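Local coordinates for 6-phosphogluconate dehydrogenase (Pseudomonas syringae, PDB 5U5G), which probably catalyses an NADP-dependent reduction of 2-oxopropylphosphonate in fosfomycin biosynthesis, and is built like a 3-hydroxyisobutyrate dehydrogenase, at residues Thr268-Ala272 and Cys273-Ser277. Numbering follows the deposited sequence.
Sequences TVRQA and CGEES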
loop_
_atom_site.group_PDB
_atom_site.type_symbol
_atom_site.label_atom_id
_atom_site.label_comp_id
_atom_site.label_asym_id
_atom_site.label_seq_id
_atom_site.Cartn_x
_atom_site.Cartn_y
_atom_site.Cartn_z
ATOM N N THR A 268 10.314 -17.027 -9.829
ATOM C CA THR A 268 9.791 -17.620 -11.056
ATOM C C THR A 268 9.711 -16.595 -12.188
ATOM O O THR A 268 10.025 -16.911 -13.341
ATOM C CB THR A 268 8.420 -18.235 -10.794
ATOM O OG1 THR A 268 8.517 -19.167 -9.711
ATOM C CG2 THR A 268 7.935 -18.972 -12.035
ATOM N N VAL A 269 9.289 -15.366 -11.879
ATOM C CA VAL A 269 9.226 -14.317 -12.898
ATOM C C VAL A 269 10.624 -13.986 -13.408
ATOM O O VAL A 269 10.824 -13.731 -14.607
ATOM C CB VAL A 269 8.522 -13.065 -12.338
ATOM C CG1 VAL A 269 8.585 -11.913 -13.341
ATOM C CG2 VAL A 269 7.061 -13.375 -11.964
ATOM N N ARG A 270 11.608 -13.956 -12.499
ATOM C CA ARG A 270 12.996 -13.743 -12.888
ATOM C C ARG A 270 13.479 -14.838 -13.830
ATOM O O ARG A 270 14.118 -14.550 -14.847
ATOM C CB ARG A 270 13.885 -13.681 -11.643
ATOM C CG ARG A 270 15.331 -13.250 -11.930
ATOM C CD ARG A 270 16.187 -13.267 -10.664
ATOM N NE ARG A 270 15.976 -14.494 -9.914
ATOM C CZ ARG A 270 16.509 -15.669 -10.230
ATOM N NH1 ARG A 270 17.323 -15.783 -11.272
ATOM N NH2 ARG A 270 16.230 -16.741 -9.504
ATOM N N GLN A 271 13.188 -16.102 -13.502
ATOM C CA GLN A 271 13.587 -17.207 -14.371
ATOM C C GLN A 271 12.917 -17.111 -15.735
ATOM O O GLN A 271 13.518 -17.460 -16.756
ATOM C CB GLN A 271 13.248 -18.543 -13.710
ATOM C CG GLN A 271 14.418 -19.189 -12.984
ATOM C CD GLN A 271 13.990 -19.913 -11.722
ATOM O OE1 GLN A 271 12.819 -20.262 -11.562
ATOM N NE2 GLN A 271 14.940 -20.152 -10.821
ATOM N N ALA A 272 11.673 -16.640 -15.772
ATOM C CA ALA A 272 10.923 -16.612 -17.018
ATOM C C ALA A 272 11.213 -15.382 -17.870
ATOM O O ALA A 272 10.979 -15.422 -19.077
ATOM C CB ALA A 272 9.423 -16.692 -16.723
ATOM N N CYS A 273 11.720 -14.297 -17.288
ATOM C CA CYS A 273 11.827 -13.034 -18.006
ATOM C C CYS A 273 13.227 -12.447 -18.048
ATOM O O CYS A 273 13.466 -11.555 -18.862
ATOM C CB CYS A 273 10.895 -11.979 -17.384
ATOM S SG CYS A 273 9.174 -12.469 -17.303
ATOM N N GLY A 274 14.136 -12.887 -17.184
ATOM C CA GLY A 274 15.509 -12.430 -17.187
ATOM C C GLY A 274 15.781 -11.399 -16.101
ATOM O O GLY A 274 14.907 -10.636 -15.687
ATOM N N GLU A 275 17.046 -11.353 -15.675
ATOM C CA GLU A 275 17.449 -10.554 -14.519
ATOM C C GLU A 275 17.235 -9.063 -14.729
ATOM O O GLU A 275 16.916 -8.349 -13.772
ATOM C CB GLU A 275 18.924 -10.804 -14.198
ATOM C CG GLU A 275 19.268 -12.256 -13.923
ATOM C CD GLU A 275 19.207 -12.600 -12.445
ATOM O OE1 GLU A 275 18.824 -13.749 -12.135
ATOM O OE2 GLU A 275 19.545 -11.735 -11.599
ATOM N N GLU A 276 17.430 -8.566 -15.948
ATOM C CA GLU A 276 17.320 -7.140 -16.220
ATOM C C GLU A 276 15.919 -6.700 -16.613
ATOM O O GLU A 276 15.719 -5.503 -16.835
ATOM C CB GLU A 276 18.307 -6.708 -17.320
ATOM C CG GLU A 276 19.763 -6.605 -16.856
ATOM C CD GLU A 276 19.934 -5.798 -15.555
ATOM O OE1 GLU A 276 19.279 -4.741 -15.373
ATOM O OE2 GLU A 276 20.723 -6.239 -14.691
ATOM N N SER A 277 14.957 -7.621 -16.709
ATOM C CA SER A 277 13.573 -7.268 -16.989
ATOM C C SER A 277 12.886 -6.677 -15.753
ATOM O O SER A 277 13.316 -6.865 -14.606
ATOM C CB SER A 277 12.799 -8.485 -17.481
ATOM O OG SER A 277 13.309 -8.933 -18.718
#
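Arg270 and Glu275 meet through two bent chains. Arg270 extends with CG opposite the backbone N (chi1 -171°) and turns at chi3 (46°). Glu275 folds at chi2 (-93°). The two side chains therefore run alongside each other, and Arg270 NH1 forms a salt bridge of 2.7 Å with Glu275 OE1. Glu275 OE1 sits at the guanidinium edge, tilted somewhat out of its plane, and also lies 3.1 Å from Arg270 CD. Asp267, a turn earlier on the helix, takes NH2 of the same guanidinium, so acidic groups hold two of its nitrogens.

The helix ends at Cys273, within the same turn of chain. Gly274 N donates to Arg270 O at 2.9 Å, an i to i+4 bond that closes the last turn, whereas Cys273 N reaches Val269 O and Arg270 O only weakly. Gly274 then leaves helical geometry with positive phi, a conformation that glycine, lacking a side chain, adopts easily. A type I beta turn from Gly274 to Ser277 follows, and Ser277 OG returns to Cys273 O at 2.6 Å, approaching from above the carbonyl plane. On another side of the helix, Cys273 SG packs on Val269 CG1 at 4.0 Å.

This C-terminal end of helix 257-273 lies against helix 236-247, where Leu236 touches Val269, Arg270 and Cys273, and against Val285 of helix 282-287.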